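Local coordinates for protein mandelate racemase / muconate lactonizing enzyme (Burkholderia pseudomallei, PDB 2POD) that is of unknown function but belongs to the enolase superfamily, binds a metal ion in its barrel and may be a lyase, at residues E7-R12 / L23-E28; T31-T36 / G326-T331; L61-H66 / A92-F97. One frame throughout, in Å; residues are numbered along the deposited sequence.

Contact 1: E7-R12 / L23-E28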
ATOM      1  N   GLU B   7      17.598 -48.027 -11.934  1.00 56.35           N
ATOM      2  CA  GLU B   7      18.658 -47.501 -12.794  1.00 55.76           C
ATOM      3  C   GLU B   7      18.246 -46.170 -13.440  1.00 51.67           C
ATOM      4  O   GLU B   7      17.120 -46.022 -13.914  1.00 49.27           O
ATOM      5  CB  GLU B   7      18.999 -48.529 -13.877  1.00 58.46           C
ATOM      6  CG  GLU B   7      20.394 -48.416 -14.465  1.00 69.22           C
ATOM      7  CD  GLU B   7      20.691 -49.538 -15.445  1.00 74.45           C
ATOM      8  OE1 GLU B   7      20.596 -49.300 -16.670  1.00 76.80           O
ATOM      9  OE2 GLU B   7      21.004 -50.661 -14.991  1.00 78.76           O
ATOM     10  N   ILE B   8      19.167 -45.211 -13.449  1.00 51.28           N
ATOM     11  CA  ILE B   8      18.964 -43.931 -14.128  1.00 49.65           C
ATOM     12  C   ILE B   8      20.085 -43.684 -15.141  1.00 47.40           C
ATOM     13  O   ILE B   8      21.262 -43.772 -14.805  1.00 47.81           O
ATOM     14  CB  ILE B   8      18.810 -42.742 -13.104  1.00 51.43           C
ATOM     15  CG1 ILE B   8      17.439 -42.812 -12.412  1.00 50.10           C
ATOM     16  CG2 ILE B   8      18.967 -41.386 -13.793  1.00 44.75           C
ATOM     17  CD1 ILE B   8      17.355 -42.098 -11.085  1.00 52.42           C
ATOM     18  N   GLU B   9      19.709 -43.389 -16.383  1.00 47.99           N
ATOM     19  CA  GLU B   9      20.669 -43.224 -17.474  1.00 50.69           C
ATOM     20  C   GLU B   9      20.583 -41.814 -18.029  1.00 48.30           C
ATOM     21  O   GLU B   9      19.497 -41.355 -18.352  1.00 50.07           O
ATOM     22  CB  GLU B   9      20.340 -44.194 -18.612  1.00 49.50           C
ATOM     23  CG  GLU B   9      20.940 -45.567 -18.480  1.00 62.36           C
ATOM     24  CD  GLU B   9      20.915 -46.333 -19.793  1.00 72.04           C
ATOM     25  OE1 GLU B   9      21.997 -46.508 -20.396  1.00 63.38           O
ATOM     26  OE2 GLU B   9      19.815 -46.751 -20.224  1.00 68.36           O
ATOM     27  N   THR B  10      21.720 -41.141 -18.175  1.00 48.70           N
ATOM     28  CA  THR B  10      21.757 -39.890 -18.939  1.00 49.97           C
ATOM     29  C   THR B  10      22.416 -40.059 -20.303  1.00 51.24           C
ATOM     30  O   THR B  10      23.386 -40.804 -20.451  1.00 50.13           O
ATOM     31  CB  THR B  10      22.445 -38.748 -18.171  1.00 48.66           C
ATOM     32  OG1 THR B  10      23.775 -39.145 -17.816  1.00 47.38           O
ATOM     33  CG2 THR B  10      21.655 -38.394 -16.909  1.00 54.28           C
ATOM     34  N   LEU B  11      21.869 -39.367 -21.297  1.00 49.08           N
ATOM     35  CA  LEU B  11      22.350 -39.463 -22.661  1.00 49.33           C
ATOM     36  C   LEU B  11      22.678 -38.062 -23.156  1.00 51.79           C
ATOM     37  O   LEU B  11      21.798 -37.196 -23.204  1.00 52.90           O
ATOM     38  CB  LEU B  11      21.276 -40.078 -23.574  1.00 53.77           C
ATOM     39  CG  LEU B  11      20.499 -41.388 -23.350  1.00 55.44           C
ATOM     40  CD1 LEU B  11      20.107 -41.916 -24.714  1.00 57.13           C
ATOM     41  CD2 LEU B  11      21.247 -42.472 -22.584  1.00 61.39           C
ATOM     42  N   ARG B  12      23.937 -37.846 -23.528  1.00 51.91           N
ATOM     43  CA  ARG B  12      24.371 -36.568 -24.091  1.00 52.44           C
ATOM     44  C   ARG B  12      24.856 -36.706 -25.538  1.00 53.01           C
ATOM     45  O   ARG B  12      25.995 -37.115 -25.778  1.00 57.19           O
ATOM     46  CB  ARG B  12      25.480 -35.955 -23.239  1.00 55.28           C
ATOM     47  CG  ARG B  12      25.027 -35.365 -21.917  1.00 57.70           C
ATOM     48  CD  ARG B  12      26.080 -34.421 -21.335  1.00 55.07           C
ATOM     49  NE  ARG B  12      27.264 -35.135 -20.859  1.00 52.73           N
ATOM     50  CZ  ARG B  12      28.432 -35.178 -21.497  1.00 55.16           C
ATOM     51  NH1 ARG B  12      29.444 -35.859 -20.980  1.00 53.12           N
ATOM     52  NH2 ARG B  12      28.592 -34.542 -22.649  1.00 49.32           N
ATOM     53  N   LEU B  23      16.789 -41.448 -18.726  1.00 45.85           N
ATOM     54  CA  LEU B  23      15.984 -42.665 -18.729  1.00 47.57           C
ATOM     55  C   LEU B  23      15.938 -43.247 -17.332  1.00 47.63           C
ATOM     56  O   LEU B  23      16.981 -43.453 -16.713  1.00 45.22           O
ATOM     57  CB  LEU B  23      16.573 -43.699 -19.691  1.00 46.37           C
ATOM     58  CG  LEU B  23      16.437 -43.450 -21.194  1.00 43.88           C
ATOM     59  CD1 LEU B  23      17.376 -44.368 -21.956  1.00 41.17           C
ATOM     60  CD2 LEU B  23      15.009 -43.653 -21.664  1.00 42.57           C
ATOM     61  N   VAL B  24      14.729 -43.507 -16.837  1.00 48.64           N
ATOM     62  CA  VAL B  24      14.546 -44.059 -15.493  1.00 48.40           C
ATOM     63  C   VAL B  24      13.994 -45.478 -15.597  1.00 50.35           C
ATOM     64  O   VAL B  24      12.885 -45.684 -16.091  1.00 52.56           O
ATOM     65  CB  VAL B  24      13.612 -43.161 -14.622  1.00 49.04           C
ATOM     66  CG1 VAL B  24      13.337 -43.804 -13.262  1.00 40.37           C
ATOM     67  CG2 VAL B  24      14.220 -41.776 -14.440  1.00 46.36           C
ATOM     68  N   HIS B  25      14.780 -46.448 -15.136  1.00 51.76           N
ATOM     69  CA  HIS B  25      14.455 -47.865 -15.308  1.00 51.01           C
ATOM     70  C   HIS B  25      13.868 -48.448 -14.032  1.00 51.53           C
ATOM     71  O   HIS B  25      14.319 -48.125 -12.930  1.00 48.38           O
ATOM     72  CB  HIS B  25      15.702 -48.670 -15.702  1.00 50.92           C
ATOM     73  CG  HIS B  25      16.331 -48.223 -16.982  1.00 48.13           C
ATOM     74  ND1 HIS B  25      15.738 -48.415 -18.209  1.00 51.41           N
ATOM     75  CD2 HIS B  25      17.503 -47.588 -17.225  1.00 57.72           C
ATOM     76  CE1 HIS B  25      16.515 -47.915 -19.155  1.00 57.22           C
ATOM     77  NE2 HIS B  25      17.593 -47.412 -18.585  1.00 56.70           N
ATOM     78  N   THR B  26      12.873 -49.316 -14.197  1.00 52.86           N
ATOM     79  CA  THR B  26      12.274 -50.026 -13.071  1.00 57.64           C
ATOM     80  C   THR B  26      12.508 -51.541 -13.104  1.00 58.85           C
ATOM     81  O   THR B  26      13.012 -52.081 -14.091  1.00 59.15           O
ATOM     82  CB  THR B  26      10.770 -49.710 -12.912  1.00 57.01           C
ATOM     83  OG1 THR B  26      10.108 -49.838 -14.175  1.00 57.56           O
ATOM     84  CG2 THR B  26      10.571 -48.292 -12.371  1.00 62.29           C
ATOM     85  N   ASP B  27      12.139 -52.207 -12.010  1.00 59.85           N
ATOM     86  CA  ASP B  27      12.298 -53.651 -11.857  1.00 62.12           C
ATOM     87  C   ASP B  27      11.425 -54.465 -12.809  1.00 64.99           C
ATOM     88  O   ASP B  27      11.800 -55.566 -13.214  1.00 68.55           O
ATOM     89  CB  ASP B  27      12.074 -54.090 -10.400  1.00 63.33           C
ATOM     90  CG  ASP B  27      10.778 -53.542  -9.787  1.00 64.03           C
ATOM     91  OD1 ASP B  27       9.883 -53.071 -10.520  1.00 63.20           O
ATOM     92  OD2 ASP B  27      10.655 -53.589  -8.544  1.00 67.56           O
ATOM     93  N   GLU B  28      10.271 -53.907 -13.170  1.00 63.96           N
ATOM     94  CA  GLU B  28       9.317 -54.582 -14.044  1.00 62.28           C
ATOM     95  C   GLU B  28       9.535 -54.220 -15.512  1.00 60.36           C
ATOM     96  O   GLU B  28       8.689 -54.501 -16.364  1.00 60.97           O
ATOM     97  CB  GLU B  28       7.879 -54.273 -13.612  1.00 62.15           C
ATOM     98  CG  GLU B  28       7.467 -54.923 -12.285  1.00 68.33           C
ATOM     99  CD  GLU B  28       6.126 -54.419 -11.756  1.00 78.67           C
ATOM    100  OE1 GLU B  28       5.225 -54.108 -12.572  1.00 76.14           O
ATOM    101  OE2 GLU B  28       5.976 -54.340 -10.513  1.00 73.16           O
TER
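Leu23 is bound to Glu9 through both its N-H and its carbonyl: Leu23 N donates to Glu9 O, and Leu23 O accepts from Glu9 N at 2.7 Å, the two bonds closing the ring of an antiparallel hydrogen-bonded pair. Leu23 O also meets the CA-H of Ile8, with Ile8 CA 3.3 Å away. The side chain of Leu23 lies against Glu9, CB facing CB at 3.9 Å, while CD1 leans to the carboxylate and, more loosely, to CD2 of Leu11. Val24 turns to the other face of the sheet, where its CG2 lies beside Ile8 CG1 at 3.9 Å, the two side chains pointing the same way in a non-hydrogen-bonded pair; helix 40-55 packs on Ile8 there. The two strands form the first hairpin of the N-terminal capping domain of the enolase superfamily, running antiparallel at 159°. At His25 the face changes back. His25 N donates to Glu7 O at 2.7 Å, whereas the return bond from Glu7 N to His25 O is weak. With chi1 at -60°, the imidazole is set beside its own backbone N and directed past Glu7 to Glu9, where His25 NE2 donates to Glu9 OE2 at 2.8 Å. The donor keeps OE2 close to the ring plane but meets it on the anti side of the carboxylate. Glu9 OE1 is held by a salt bridge to Arg389, so both carboxylate oxygens have partners. Glu7 OE1, bonded to Asn398, stands 3.6 Å from His25 CD2, its carboxylate steeply inclined to the ring.

Contact 2: T31-T36 / G326-T331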
ATOM      1  N   THR B  31      10.335 -48.228 -18.484  1.00 57.30           N
ATOM      2  CA  THR B  31      11.289 -47.128 -18.529  1.00 56.20           C
ATOM      3  C   THR B  31      10.617 -45.817 -18.924  1.00 53.52           C
ATOM      4  O   THR B  31       9.760 -45.789 -19.823  1.00 48.46           O
ATOM      5  CB  THR B  31      12.531 -47.408 -19.433  1.00 57.80           C
ATOM      6  OG1 THR B  31      12.456 -46.625 -20.632  1.00 64.98           O
ATOM      7  CG2 THR B  31      12.669 -48.891 -19.784  1.00 53.10           C
ATOM      8  N   GLY B  32      11.006 -44.742 -18.237  1.00 48.42           N
ATOM      9  CA  GLY B  32      10.460 -43.412 -18.503  1.00 40.97           C
ATOM     10  C   GLY B  32      11.472 -42.513 -19.170  1.00 35.31           C
ATOM     11  O   GLY B  32      12.665 -42.614 -18.907  1.00 41.36           O
ATOM     12  N   LEU B  33      10.996 -41.628 -20.033  1.00 40.22           N
ATOM     13  CA  LEU B  33      11.871 -40.711 -20.764  1.00 41.23           C
ATOM     14  C   LEU B  33      11.717 -39.271 -20.278  1.00 44.38           C
ATOM     15  O   LEU B  33      10.623 -38.701 -20.312  1.00 40.73           O
ATOM     16  CB  LEU B  33      11.576 -40.765 -22.258  1.00 36.58           C
ATOM     17  CG  LEU B  33      12.722 -40.845 -23.266  1.00 50.15           C
ATOM     18  CD1 LEU B  33      12.199 -40.439 -24.631  1.00 35.40           C
ATOM     19  CD2 LEU B  33      13.992 -40.052 -22.891  1.00 39.20           C
ATOM     20  N   GLY B  34      12.829 -38.696 -19.832  1.00 45.22           N
ATOM     21  CA  GLY B  34      12.908 -37.275 -19.537  1.00 46.12           C
ATOM     22  C   GLY B  34      13.844 -36.524 -20.460  1.00 45.81           C
ATOM     23  O   GLY B  34      14.633 -37.123 -21.203  1.00 45.12           O
ATOM     24  N   GLU B  35      13.752 -35.199 -20.404  1.00 41.52           N
ATOM     25  CA  GLU B  35      14.585 -34.327 -21.221  1.00 43.89           C
ATOM     26  C   GLU B  35      14.795 -32.992 -20.517  1.00 44.55           C
ATOM     27  O   GLU B  35      13.905 -32.526 -19.810  1.00 44.03           O
ATOM     28  CB  GLU B  35      13.906 -34.083 -22.561  1.00 43.09           C
ATOM     29  CG  GLU B  35      14.803 -33.604 -23.669  1.00 40.68           C
ATOM     30  CD  GLU B  35      14.022 -33.311 -24.922  1.00 52.41           C
ATOM     31  OE1 GLU B  35      13.237 -32.349 -24.914  1.00 59.19           O
ATOM     32  OE2 GLU B  35      14.170 -34.055 -25.909  1.00 55.36           O
ATOM     33  N   THR B  36      15.962 -32.383 -20.727  1.00 43.45           N
ATOM     34  CA  THR B  36      16.143 -30.946 -20.510  1.00 43.68           C
ATOM     35  C   THR B  36      17.175 -30.317 -21.451  1.00 47.97           C
ATOM     36  O   THR B  36      17.924 -31.025 -22.121  1.00 54.20           O
ATOM     37  CB  THR B  36      16.490 -30.617 -19.038  1.00 40.72           C
ATOM     38  OG1 THR B  36      16.453 -29.197 -18.846  1.00 44.90           O
ATOM     39  CG2 THR B  36      17.858 -31.157 -18.656  1.00 29.77           C
ATOM     40  N   GLY B 326      14.115 -29.585 -27.279  1.00 51.15           N
ATOM     41  CA  GLY B 326      14.079 -30.983 -27.708  1.00 54.18           C
ATOM     42  C   GLY B 326      12.677 -31.539 -27.929  1.00 52.90           C
ATOM     43  O   GLY B 326      11.694 -30.919 -27.512  1.00 53.85           O
ATOM     44  N   PRO B 327      12.577 -32.712 -28.599  1.00 49.22           N
ATOM     45  CA  PRO B 327      11.288 -33.322 -28.945  1.00 44.20           C
ATOM     46  C   PRO B 327      10.454 -33.809 -27.759  1.00 43.29           C
ATOM     47  O   PRO B 327       9.222 -33.795 -27.836  1.00 43.90           O
ATOM     48  CB  PRO B 327      11.689 -34.508 -29.833  1.00 45.39           C
ATOM     49  CG  PRO B 327      13.076 -34.824 -29.435  1.00 42.42           C
ATOM     50  CD  PRO B 327      13.705 -33.508 -29.120  1.00 43.26           C
ATOM     51  N   VAL B 328      11.111 -34.239 -26.680  1.00 42.38           N
ATOM     52  CA  VAL B 328      10.402 -34.786 -25.522  1.00 43.36           C
ATOM     53  C   VAL B 328       9.701 -33.671 -24.755  1.00 44.86           C
ATOM     54  O   VAL B 328       8.556 -33.839 -24.316  1.00 44.10           O
ATOM     55  CB  VAL B 328      11.336 -35.612 -24.601  1.00 45.28           C
ATOM     56  CG1 VAL B 328      10.697 -35.899 -23.239  1.00 38.73           C
ATOM     57  CG2 VAL B 328      11.734 -36.893 -25.279  1.00 32.18           C
ATOM     58  N   VAL B 329      10.383 -32.531 -24.637  1.00 46.40           N
ATOM     59  CA  VAL B 329       9.801 -31.313 -24.060  1.00 48.57           C
ATOM     60  C   VAL B 329       8.582 -30.822 -24.845  1.00 49.61           C
ATOM     61  O   VAL B 329       7.558 -30.508 -24.245  1.00 53.36           O
ATOM     62  CB  VAL B 329      10.878 -30.204 -23.831  1.00 45.93           C
ATOM     63  CG1 VAL B 329      10.269 -28.812 -23.722  1.00 44.06           C
ATOM     64  CG2 VAL B 329      11.663 -30.514 -22.582  1.00 38.37           C
ATOM     65  N   LEU B 330       8.679 -30.816 -26.176  1.00 47.79           N
ATOM     66  CA  LEU B 330       7.563 -30.418 -27.052  1.00 48.88           C
ATOM     67  C   LEU B 330       6.337 -31.313 -26.870  1.00 46.24           C
ATOM     68  O   LEU B 330       5.204 -30.861 -26.987  1.00 46.99           O
ATOM     69  CB  LEU B 330       8.004 -30.433 -28.527  1.00 46.02           C
ATOM     70  CG  LEU B 330       7.270 -29.661 -29.642  1.00 53.44           C
ATOM     71  CD1 LEU B 330       6.730 -30.565 -30.719  1.00 45.55           C
ATOM     72  CD2 LEU B 330       6.202 -28.662 -29.204  1.00 49.68           C
ATOM     73  N   THR B 331       6.585 -32.583 -26.578  1.00 46.41           N
ATOM     74  CA  THR B 331       5.540 -33.588 -26.467  1.00 45.06           C
ATOM     75  C   THR B 331       4.851 -33.471 -25.119  1.00 41.86           C
ATOM     76  O   THR B 331       3.619 -33.453 -25.049  1.00 45.45           O
ATOM     77  CB  THR B 331       6.140 -34.990 -26.638  1.00 44.84           C
ATOM     78  OG1 THR B 331       6.890 -35.022 -27.853  1.00 55.95           O
ATOM     79  CG2 THR B 331       5.070 -36.051 -26.676  1.00 42.74           C
TER
HETATM   80  O   HOH W   1      14.754 -30.206 -23.994  1.00 49.13           O
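Glu35 reaches from the third strand of the N-terminal capping domain to the first turn of helix 327-339 in the C-terminal barrel domain, so the contact is an interdomain one, with a carboxylate set at a helix N-terminus. Strand and helix segments pass 7.5 Å apart at 105°. The Glu35 CB rests on Val328, 3.6 Å from Val328 CB, and also touches Val328 CG1. CG continues past the same valine, because CG stands anti to the backbone N (chi1 -160°) and the chain stays extended through chi2, which carries the acid straight to the helix end. There the CD lies close to Val328 N. OE2 accepts from Val328 N at 3.2 Å and touches Pro327 CD; it is also bonded by Trp21 NE1 from the neighbouring strand. OE1 accepts from Val329 N at 2.9 Å. Both amides approach from well above the carboxylate plane. The positive end of the helix dipole would probably favour the charged form of this buried acid. Gly326, the N-cap residue, brings its carbonyl carbon close to OE1. Beside the acid, Leu33 sends CD1 to Val328 CG2 at 3.6 Å, so the valine is wedged between two side chains of the same strand. One water donates to Glu35 OE1 at 2.8 Å and weakly accepts from Gly326 N.

Contact 3: L61-H66 / A92-F97; sequences LQIDRH and ALWDIF
The chain at 61-66 comes down on helix 81-101 with Leu61 CA 5.8 Å from Phe97 CA and Ile63 CA 6.5 Å from Leu93 CA, and an inverse gamma turn centred on Gln62 leads into helix 63-69. Ile63 has the largest share of the contact. Its CD1 sits over the face of the Trp94 indole, 3.9 Å from the centroid of the five-membered ring and 17° off the ring normal, a CH-pi contact. The same methyl touches Phe97 CD2 at 3.7 Å, and the Ile63 and Leu93 side chains run past one another in opposite senses, with CG1 against Leu93 CB. CG2 lies on the same side of the indole plane as CD1 but displaced outward past the nitrogen, 3.4 Å from Trp94 NE1. A chi1 of -65° turns CG2 to the indole, and the extended chain beyond CG1 brings CD1 over it. Leu61 CG lies 4.1 Å from Phe97 CD1, the two side chains crossing nearly at right angles. Further along, Leu93 CD1 meets the edge of the His66 ring at CD2. His66 NE2 is held by the carbonyl of Asp59. Trp94 is also covered by helix 301-314 of the barrel, while the Leu61 carbonyl is bonded by Gln107 of a second subunit. Apolar packing of a helix and its leading loop on helix 81-101 belongs to the helical part of the enolase-superfamily capping domain, here placed between its own barrel and a neighbouring subunit.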
ATOM      1  N   LEU B  61       5.951 -43.834  -8.744  1.00 48.79           N
ATOM      2  CA  LEU B  61       4.595 -43.298  -8.808  1.00 47.63           C
ATOM      3  C   LEU B  61       4.375 -42.221  -7.742  1.00 44.40           C
ATOM      4  O   LEU B  61       3.399 -41.478  -7.790  1.00 45.60           O
ATOM      5  CB  LEU B  61       3.567 -44.424  -8.666  1.00 46.29           C
ATOM      6  CG  LEU B  61       2.957 -45.063  -9.921  1.00 40.88           C
ATOM      7  CD1 LEU B  61       4.001 -45.665 -10.849  1.00 42.65           C
ATOM      8  CD2 LEU B  61       1.947 -46.127  -9.507  1.00 38.31           C
ATOM      9  N   GLN B  62       5.300 -42.131  -6.795  1.00 42.08           N
ATOM     10  CA  GLN B  62       5.249 -41.100  -5.773  1.00 43.36           C
ATOM     11  C   GLN B  62       5.811 -39.759  -6.261  1.00 41.66           C
ATOM     12  O   GLN B  62       6.776 -39.234  -5.717  1.00 45.06           O
ATOM     13  CB  GLN B  62       5.926 -41.590  -4.495  1.00 44.03           C
ATOM     14  CG  GLN B  62       5.225 -42.798  -3.899  1.00 45.10           C
ATOM     15  CD  GLN B  62       5.945 -43.396  -2.714  1.00 43.71           C
ATOM     16  OE1 GLN B  62       6.944 -42.860  -2.239  1.00 48.04           O
ATOM     17  NE2 GLN B  62       5.433 -44.521  -2.224  1.00 47.77           N
ATOM     18  N   ILE B  63       5.154 -39.202  -7.275  1.00 43.41           N
ATOM     19  CA  ILE B  63       5.703 -38.133  -8.101  1.00 43.26           C
ATOM     20  C   ILE B  63       5.783 -36.810  -7.327  1.00 45.56           C
ATOM     21  O   ILE B  63       6.834 -36.161  -7.307  1.00 47.55           O
ATOM     22  CB  ILE B  63       4.893 -37.973  -9.417  1.00 40.95           C
ATOM     23  CG1 ILE B  63       5.029 -39.234 -10.281  1.00 41.50           C
ATOM     24  CG2 ILE B  63       5.360 -36.762 -10.194  1.00 35.30           C
ATOM     25  CD1 ILE B  63       4.302 -39.178 -11.626  1.00 36.26           C
ATOM     26  N   ASP B  64       4.681 -36.439  -6.672  1.00 42.49           N
ATOM     27  CA  ASP B  64       4.656 -35.311  -5.740  1.00 42.30           C
ATOM     28  C   ASP B  64       5.664 -35.424  -4.596  1.00 41.03           C
ATOM     29  O   ASP B  64       6.290 -34.424  -4.221  1.00 39.71           O
ATOM     30  CB  ASP B  64       3.244 -35.100  -5.173  1.00 44.10           C
ATOM     31  CG  ASP B  64       2.330 -34.331  -6.124  1.00 42.33           C
ATOM     32  OD1 ASP B  64       2.823 -33.618  -7.032  1.00 49.37           O
ATOM     33  OD2 ASP B  64       1.101 -34.439  -5.958  1.00 40.75           O
ATOM     34  N   ARG B  65       5.822 -36.633  -4.053  1.00 41.34           N
ATOM     35  CA  ARG B  65       6.754 -36.871  -2.945  1.00 41.12           C
ATOM     36  C   ARG B  65       8.201 -36.652  -3.377  1.00 42.64           C
ATOM     37  O   ARG B  65       8.982 -36.038  -2.645  1.00 42.52           O
ATOM     38  CB  ARG B  65       6.577 -38.272  -2.354  1.00 41.45           C
ATOM     39  CG  ARG B  65       7.434 -38.550  -1.123  1.00 37.65           C
ATOM     40  CD  ARG B  65       7.158 -39.932  -0.548  1.00 51.35           C
ATOM     41  NE  ARG B  65       8.314 -40.822  -0.668  1.00 61.99           N
ATOM     42  CZ  ARG B  65       9.252 -40.969   0.264  1.00 59.68           C
ATOM     43  NH1 ARG B  65       9.189 -40.291   1.401  1.00 68.32           N
ATOM     44  NH2 ARG B  65      10.263 -41.795   0.057  1.00 61.44           N
ATOM     45  N   HIS B  66       8.544 -37.132  -4.571  1.00 42.00           N
ATOM     46  CA  HIS B  66       9.927 -37.066  -5.052  1.00 46.29           C
ATOM     47  C   HIS B  66      10.349 -35.676  -5.467  1.00 44.91           C
ATOM     48  O   HIS B  66      11.460 -35.264  -5.150  1.00 46.11           O
ATOM     49  CB  HIS B  66      10.195 -38.077  -6.170  1.00 45.84           C
ATOM     50  CG  HIS B  66      10.045 -39.494  -5.731  1.00 45.42           C
ATOM     51  ND1 HIS B  66      10.483 -39.933  -4.499  1.00 43.76           N
ATOM     52  CD2 HIS B  66       9.485 -40.566  -6.337  1.00 36.05           C
ATOM     53  CE1 HIS B  66      10.195 -41.214  -4.366  1.00 44.76           C
ATOM     54  NE2 HIS B  66       9.591 -41.622  -5.467  1.00 42.69           N
ATOM     55  N   ALA B  92      10.183 -38.008 -16.819  1.00 44.79           N
ATOM     56  CA  ALA B  92      10.356 -39.458 -16.870  1.00 42.78           C
ATOM     57  C   ALA B  92       9.471 -40.205 -15.863  1.00 44.75           C
ATOM     58  O   ALA B  92       8.973 -41.290 -16.168  1.00 41.81           O
ATOM     59  CB  ALA B  92      11.823 -39.819 -16.681  1.00 44.05           C
ATOM     60  N   LEU B  93       9.243 -39.608 -14.690  1.00 44.28           N
ATOM     61  CA  LEU B  93       8.307 -40.164 -13.711  1.00 40.65           C
ATOM     62  C   LEU B  93       6.857 -40.155 -14.189  1.00 42.15           C
ATOM     63  O   LEU B  93       6.101 -41.091 -13.914  1.00 45.72           O
ATOM     64  CB  LEU B  93       8.443 -39.480 -12.350  1.00 39.68           C
ATOM     65  CG  LEU B  93       9.733 -39.701 -11.550  1.00 49.80           C
ATOM     66  CD1 LEU B  93       9.605 -39.097 -10.151  1.00 43.65           C
ATOM     67  CD2 LEU B  93      10.171 -41.187 -11.487  1.00 43.34           C
ATOM     68  N   TRP B  94       6.485 -39.106 -14.921  1.00 42.19           N
ATOM     69  CA  TRP B  94       5.179 -39.026 -15.571  1.00 44.89           C
ATOM     70  C   TRP B  94       5.023 -40.008 -16.744  1.00 45.66           C
ATOM     71  O   TRP B  94       3.927 -40.523 -17.002  1.00 41.25           O
ATOM     72  CB  TRP B  94       4.867 -37.579 -15.994  1.00 43.44           C
ATOM     73  CG  TRP B  94       4.482 -36.705 -14.816  1.00 48.20           C
ATOM     74  CD1 TRP B  94       5.281 -35.817 -14.163  1.00 49.17           C
ATOM     75  CD2 TRP B  94       3.212 -36.668 -14.143  1.00 51.34           C
ATOM     76  NE1 TRP B  94       4.593 -35.217 -13.136  1.00 47.05           N
ATOM     77  CE2 TRP B  94       3.322 -35.724 -13.096  1.00 50.40           C
ATOM     78  CE3 TRP B  94       1.994 -37.340 -14.323  1.00 52.21           C
ATOM     79  CZ2 TRP B  94       2.258 -35.435 -12.227  1.00 51.32           C
ATOM     80  CZ3 TRP B  94       0.932 -37.047 -13.462  1.00 45.36           C
ATOM     81  CH2 TRP B  94       1.075 -36.103 -12.426  1.00 48.22           C
ATOM     82  N   ASP B  95       6.124 -40.264 -17.446  1.00 47.69           N
ATOM     83  CA  ASP B  95       6.159 -41.286 -18.481  1.00 47.79           C
ATOM     84  C   ASP B  95       5.882 -42.686 -17.914  1.00 43.38           C
ATOM     85  O   ASP B  95       5.063 -43.426 -18.456  1.00 41.46           O
ATOM     86  CB  ASP B  95       7.497 -41.237 -19.215  1.00 50.84           C
ATOM     87  CG  ASP B  95       7.430 -41.844 -20.605  1.00 52.29           C
ATOM     88  OD1 ASP B  95       6.319 -41.955 -21.178  1.00 45.74           O
ATOM     89  OD2 ASP B  95       8.502 -42.202 -21.129  1.00 55.64           O
ATOM     90  N   ILE B  96       6.535 -43.006 -16.799  1.00 42.59           N
ATOM     91  CA  ILE B  96       6.320 -44.251 -16.059  1.00 40.74           C
ATOM     92  C   ILE B  96       4.871 -44.443 -15.599  1.00 45.61           C
ATOM     93  O   ILE B  96       4.245 -45.460 -15.925  1.00 52.50           O
ATOM     94  CB  ILE B  96       7.291 -44.371 -14.852  1.00 36.09           C
ATOM     95  CG1 ILE B  96       8.730 -44.550 -15.340  1.00 36.23           C
ATOM     96  CG2 ILE B  96       6.907 -45.543 -13.952  1.00 32.64           C
ATOM     97  CD1 ILE B  96       9.766 -44.406 -14.250  1.00 37.03           C
ATOM     98  N   PHE B  97       4.359 -43.462 -14.854  1.00 47.88           N
ATOM     99  CA  PHE B  97       2.960 -43.382 -14.415  1.00 47.05           C
ATOM    100  C   PHE B  97       1.988 -43.669 -15.569  1.00 48.50           C
ATOM    101  O   PHE B  97       1.053 -44.454 -15.411  1.00 48.45           O
ATOM    102  CB  PHE B  97       2.718 -41.983 -13.810  1.00 46.87           C
ATOM    103  CG  PHE B  97       1.435 -41.841 -13.007  1.00 46.38           C
ATOM    104  CD1 PHE B  97       0.678 -42.949 -12.614  1.00 43.03           C
ATOM    105  CD2 PHE B  97       0.998 -40.569 -12.628  1.00 44.30           C
ATOM    106  CE1 PHE B  97      -0.497 -42.792 -11.885  1.00 46.37           C
ATOM    107  CE2 PHE B  97      -0.168 -40.399 -11.893  1.00 43.18           C
ATOM    108  CZ  PHE B  97      -0.921 -41.515 -11.521  1.00 50.03           C
TER

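How the contacts relate
The three contacts lie about 13 to 14 Å apart between centres, on the same side of the chain's centre. Contact 1 and contact 2 share the antiparallel sheet, strands 19-26 and 31-37 being neighbours in it, where Gly32 N probably donates to Val24 O, 3.0 Å away. Helix 81-101 of contact 3 lies on this sheet: Val24 packs on Ile96 and Ala92, and Asp95 OD2 probably accepts the Leu33 N-H. Along the chain contact 1 closes first; contact 3 is nested in the long loop that contact 2 closes. Contacts 1 and 3 lie within the capping domain, and contact 2 joins it to the barrel that carries the sodium site of Glu220, Glu246 and Glu272.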